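Local coordinates for MobA-like NTP transferase domain-containing protein (Thermus thermophilus, PDB 2DPW) that is of unconfirmed function but probably transfers nucleotidyl groups, as a MobA-like NTP transferase of the GT-A class, at residues M34-V38 against T91-L97; R127-R133 against P218-D223. All coordinates share one frame; numbering follows the deposited sequence.

Contact 1. Residues M34-V38 against T91-L97; sequences MVEWV and TGDIPHL
The Gly-Asp-Ile-Pro segment that follows strand 86-91 and runs into a type I turn from Ile94 to Leu97, resembling the Gly-Asp-x-Pro motif of MobA-like proteins, packs through Gly92, Ile94 and Pro95 against Met34, Trp37 and Val38 at the start of helix 35-44. Pro95 lies between Met34 and Trp37: its CB is 3.8 Å from CG of Met34, a selenomethionine, and 3.8 Å from Trp37 CD1, the proline and tryptophan side chains meeting at about a right angle. Trp37 NE1 donates to Tyr29 O. The Met34 chain bends at its last torsion and runs alongside Asp93, with SE 3.7 Å from Asp93 CA. Val38 sends its two methyls to different partners: with CG1 anti to the backbone N (chi1 -180°), that branch meets Leu97 CD2 at 3.8 Å, while CG2 comes within 4.1 Å of Ile94 CG1. An alanine at Val38 removes both methyls and would probably leave a gap between helix and loop, with Leu97 CD2 losing its partner. Thr91 OG1 donates to Asp93 OD1 (2.7 Å), and Lys24 pairs with OD2. Such an aspartate after a central strand is consistent with the metal-binding position of GT-A nucleotidyltransferases.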
# COMPACT_ATOMS: atom_id res chain seq x y z
N MSE A 34 -12.61 10.73 2.92
CA MSE A 34 -11.71 9.70 3.42
C MSE A 34 -10.19 9.88 3.27
O MSE A 34 -9.43 9.73 4.24
CB MSE A 34 -12.12 8.40 2.76
CG MSE A 34 -11.35 7.21 3.20
SE MSE A 34 -12.00 5.73 2.19
CE MSE A 34 -13.60 5.37 3.20
N VAL A 35 -9.74 10.17 2.05
CA VAL A 35 -8.32 10.32 1.77
C VAL A 35 -7.60 11.45 2.50
O VAL A 35 -6.37 11.40 2.68
CB VAL A 35 -8.10 10.50 0.25
CG1 VAL A 35 -8.66 11.83 -0.17
CG2 VAL A 35 -6.61 10.37 -0.10
N GLU A 36 -8.34 12.46 2.95
CA GLU A 36 -7.71 13.57 3.66
C GLU A 36 -7.10 13.14 4.99
O GLU A 36 -6.18 13.80 5.49
CB GLU A 36 -8.71 14.71 3.88
CG GLU A 36 -9.22 15.29 2.58
CD GLU A 36 -10.15 16.47 2.78
OE1 GLU A 36 -10.66 16.64 3.92
OE2 GLU A 36 -10.38 17.21 1.80
N TRP A 37 -7.62 12.05 5.54
CA TRP A 37 -7.11 11.52 6.80
C TRP A 37 -5.72 10.99 6.49
O TRP A 37 -4.80 11.09 7.29
CB TRP A 37 -8.02 10.40 7.32
CG TRP A 37 -9.40 10.88 7.65
CD1 TRP A 37 -10.57 10.53 7.03
CD2 TRP A 37 -9.75 11.85 8.64
NE1 TRP A 37 -11.62 11.22 7.58
CE2 TRP A 37 -11.15 12.03 8.58
CE3 TRP A 37 -9.02 12.57 9.60
CZ2 TRP A 37 -11.84 12.91 9.42
CZ3 TRP A 37 -9.70 13.45 10.43
CH2 TRP A 37 -11.10 13.61 10.34
N VAL A 38 -5.58 10.45 5.29
CA VAL A 38 -4.30 9.91 4.86
C VAL A 38 -3.33 11.06 4.62
O VAL A 38 -2.19 11.02 5.09
CB VAL A 38 -4.46 9.08 3.57
CG1 VAL A 38 -3.12 8.52 3.14
CG2 VAL A 38 -5.46 7.95 3.81
N THR A 91 -2.44 4.04 -0.58
CA THR A 91 -3.74 4.13 -1.23
C THR A 91 -4.57 5.13 -0.42
O THR A 91 -4.32 5.34 0.77
CB THR A 91 -4.45 2.78 -1.23
OG1 THR A 91 -4.65 2.35 0.13
CG2 THR A 91 -3.63 1.76 -1.97
N GLY A 92 -5.56 5.75 -1.05
CA GLY A 92 -6.36 6.73 -0.34
C GLY A 92 -7.54 6.21 0.46
O GLY A 92 -8.43 6.99 0.80
N ASP A 93 -7.57 4.91 0.78
CA ASP A 93 -8.69 4.34 1.52
C ASP A 93 -8.36 3.72 2.88
O ASP A 93 -9.00 2.77 3.31
CB ASP A 93 -9.40 3.31 0.66
CG ASP A 93 -8.58 2.06 0.47
OD1 ASP A 93 -7.34 2.17 0.47
OD2 ASP A 93 -9.19 0.98 0.31
N ILE A 94 -7.33 4.25 3.53
CA ILE A 94 -6.95 3.78 4.85
C ILE A 94 -6.99 5.02 5.72
O ILE A 94 -5.96 5.56 6.11
CB ILE A 94 -5.53 3.15 4.87
CG1 ILE A 94 -4.58 3.93 3.95
CG2 ILE A 94 -5.62 1.67 4.50
CD1 ILE A 94 -3.10 3.54 4.09
N PRO A 95 -8.21 5.50 6.02
CA PRO A 95 -8.50 6.68 6.84
C PRO A 95 -8.03 6.62 8.29
O PRO A 95 -7.99 7.65 8.97
CB PRO A 95 -10.02 6.79 6.73
CG PRO A 95 -10.43 5.37 6.70
CD PRO A 95 -9.46 4.79 5.70
N HIS A 96 -7.68 5.43 8.77
CA HIS A 96 -7.21 5.28 10.14
C HIS A 96 -5.71 5.51 10.23
O HIS A 96 -5.14 5.50 11.33
CB HIS A 96 -7.52 3.88 10.68
CG HIS A 96 -8.97 3.56 10.73
ND1 HIS A 96 -9.60 2.78 9.79
CD2 HIS A 96 -9.94 3.93 11.61
CE1 HIS A 96 -10.88 2.68 10.08
NE2 HIS A 96 -11.11 3.37 11.18
N LEU A 97 -5.07 5.72 9.08
CA LEU A 97 -3.63 5.94 9.05
C LEU A 97 -3.21 7.09 9.97
O LEU A 97 -3.79 8.17 9.94
CB LEU A 97 -3.16 6.23 7.62
CG LEU A 97 -1.63 6.33 7.44
CD1 LEU A 97 -1.00 4.96 7.53
CD2 LEU A 97 -1.31 6.97 6.10

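Contact 2. Residues R127-R133 against P218-D223; sequences RFPRTKR and PEVGVD
Phe128 and Val222 approach from opposite directions, and the valine lays both of its methyls on one face of the ring. Val222 CG2 sits 3.9 Å from the Phe128 ring centroid and 20° off the ring normal, a CH-pi contact, while Val222 CG1 meets Phe128 CD2 at 3.7 Å. Because CG1 of Val222 stands anti to its own backbone nitrogen (chi1 -176°), that methyl can also reach Thr131, whose OG1 is 3.7 Å from it. The other face of the phenyl ring is covered from within its own segment, by Arg127 CD at 3.4 Å above the plane and toward the rim. Pro218 comes from a third direction, at the ring edge, its CG 4.0 Å from Phe128 CE1. His96 meets the same ring edge-to-face.

The valine belongs to a Gly-Val-Asp-Val-Asp run in the loop after strand 210-214, which carries acidic residues toward the Asp93 loop, probably as in related GT-A nucleotidyltransferases. A short 3-10 turn leads into it, with Pro218 O accepting from both Gly221 N and Val222 N.

Charged groups border this apolar centre. The Arg133 chain, folded at its second and third torsions, brings NH1 to Asp223 OD1 at 2.8 Å. This is a salt bridge whose hydrogen bond is weak and far from straight; the carboxylate lies at the guanidinium edge, the two planes turned 77° apart. Gly221 O stands over the face of the same guanidinium, 3.2 Å from Arg133 CZ, too poorly angled to count as an acceptor. Near the Pro218 end, Arg127 NH2 and Glu219 OE2 form a long salt bridge at 3.9 Å, their side chains crossing at about a right angle; Glu219 OE2 also has a hydrogen bond with Thr98 OG1.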
# COMPACT_ATOMS: atom_id res chain seq x y z
N ARG A 127 -7.45 -3.31 17.52
CA ARG A 127 -8.36 -2.17 17.42
C ARG A 127 -9.58 -2.59 16.62
O ARG A 127 -10.70 -2.33 17.03
CB ARG A 127 -7.81 -0.90 16.72
CG ARG A 127 -8.94 0.19 16.65
CD ARG A 127 -8.69 1.49 15.85
NE ARG A 127 -7.31 1.94 15.93
CZ ARG A 127 -6.84 3.09 15.45
NH1 ARG A 127 -7.65 3.96 14.85
NH2 ARG A 127 -5.55 3.37 15.57
N PHE A 128 -9.35 -3.28 15.50
CA PHE A 128 -10.44 -3.69 14.62
C PHE A 128 -10.94 -5.14 14.61
O PHE A 128 -11.18 -5.69 13.53
CB PHE A 128 -10.10 -3.31 13.18
CG PHE A 128 -9.38 -2.01 13.02
CD1 PHE A 128 -8.01 -1.91 13.30
CD2 PHE A 128 -10.05 -0.88 12.56
CE1 PHE A 128 -7.34 -0.71 13.13
CE2 PHE A 128 -9.39 0.32 12.39
CZ PHE A 128 -8.03 0.41 12.68
N PRO A 129 -11.20 -5.75 15.78
CA PRO A 129 -11.68 -7.13 15.97
C PRO A 129 -12.63 -7.67 14.88
O PRO A 129 -12.59 -8.85 14.52
CB PRO A 129 -12.38 -7.09 17.33
CG PRO A 129 -11.72 -5.94 18.03
CD PRO A 129 -11.58 -4.92 16.94
N ARG A 130 -13.48 -6.80 14.35
CA ARG A 130 -14.45 -7.17 13.32
C ARG A 130 -13.77 -7.46 11.97
O ARG A 130 -13.99 -8.50 11.34
CB ARG A 130 -15.47 -6.04 13.11
CG ARG A 130 -14.86 -4.77 12.54
CD ARG A 130 -15.90 -3.72 12.18
NE ARG A 130 -15.35 -2.63 11.37
CZ ARG A 130 -16.07 -1.64 10.85
NH1 ARG A 130 -17.38 -1.60 11.05
NH2 ARG A 130 -15.47 -0.69 10.13
N THR A 131 -12.94 -6.51 11.56
CA THR A 131 -12.22 -6.54 10.30
C THR A 131 -11.72 -7.90 9.85
O THR A 131 -10.92 -8.56 10.52
CB THR A 131 -11.04 -5.55 10.35
OG1 THR A 131 -11.55 -4.24 10.62
CG2 THR A 131 -10.32 -5.52 9.02
N LYS A 132 -12.21 -8.30 8.68
CA LYS A 132 -11.89 -9.58 8.07
C LYS A 132 -10.81 -9.42 6.99
O LYS A 132 -11.05 -8.78 5.97
CB LYS A 132 -13.16 -10.14 7.44
CG LYS A 132 -14.39 -9.85 8.26
CD LYS A 132 -15.60 -10.53 7.66
CE LYS A 132 -16.85 -10.25 8.47
NZ LYS A 132 -18.06 -10.93 7.85
N ARG A 133 -9.65 -10.03 7.22
CA ARG A 133 -8.52 -9.92 6.29
C ARG A 133 -7.99 -11.22 5.70
O ARG A 133 -8.21 -12.30 6.24
CB ARG A 133 -7.35 -9.20 6.98
CG ARG A 133 -7.67 -7.82 7.53
CD ARG A 133 -7.79 -6.78 6.42
NE ARG A 133 -6.55 -6.64 5.66
CZ ARG A 133 -6.32 -5.65 4.80
NH1 ARG A 133 -7.25 -4.73 4.60
NH2 ARG A 133 -5.17 -5.59 4.13
N PRO A 218 -1.83 -1.55 12.74
CA PRO A 218 -2.79 -2.10 11.77
C PRO A 218 -3.53 -1.07 10.91
O PRO A 218 -4.19 -1.43 9.93
CB PRO A 218 -3.73 -2.91 12.66
CG PRO A 218 -3.69 -2.18 13.95
CD PRO A 218 -2.23 -1.89 14.12
N GLU A 219 -3.42 0.21 11.26
CA GLU A 219 -4.08 1.26 10.48
C GLU A 219 -3.37 1.37 9.14
O GLU A 219 -3.82 2.06 8.22
CB GLU A 219 -4.02 2.62 11.21
CG GLU A 219 -2.65 3.03 11.69
CD GLU A 219 -2.34 2.52 13.08
OE1 GLU A 219 -2.46 1.30 13.33
OE2 GLU A 219 -1.96 3.34 13.94
N VAL A 220 -2.24 0.67 9.05
CA VAL A 220 -1.44 0.63 7.85
C VAL A 220 -2.09 -0.24 6.77
O VAL A 220 -1.75 -0.15 5.60
CB VAL A 220 -0.05 0.06 8.17
CG1 VAL A 220 -0.00 -1.43 7.91
CG2 VAL A 220 0.98 0.75 7.35
N GLY A 221 -3.05 -1.07 7.18
CA GLY A 221 -3.70 -1.95 6.23
C GLY A 221 -5.22 -2.06 6.29
O GLY A 221 -5.83 -2.52 5.32
N VAL A 222 -5.83 -1.66 7.39
CA VAL A 222 -7.28 -1.74 7.51
C VAL A 222 -7.93 -0.62 6.70
O VAL A 222 -8.03 0.52 7.15
CB VAL A 222 -7.75 -1.61 8.97
CG1 VAL A 222 -9.26 -1.79 9.03
CG2 VAL A 222 -7.07 -2.64 9.83
N ASP A 223 -8.37 -0.97 5.50
CA ASP A 223 -9.01 -0.01 4.62
C ASP A 223 -10.53 -0.05 4.80
O ASP A 223 -11.05 -0.81 5.61
CB ASP A 223 -8.66 -0.33 3.17
CG ASP A 223 -9.12 -1.72 2.76
OD1 ASP A 223 -8.64 -2.70 3.36
OD2 ASP A 223 -9.96 -1.82 1.85

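How the contacts relate
Contact 1 closes before contact 2 opens along the chain, yet their centres lie only about 13 Å apart. The 91-97 loop leaves strand 86-91 and the 218-223 loop follows strand 210-214; both strands belong to the same mixed sheet, and the two loops meet at what is probably the active site. The start of helix 35-44 packs against the first loop, and the segment after helix 121-127 meets the second. The loops also touch directly, His96 O packing on Glu219 CB. Asp93 and Asp223 bring their OD2 atoms close together, with Asp225 nearby, consistent with a metal-dependent nucleotidyl-transfer site as in relatives.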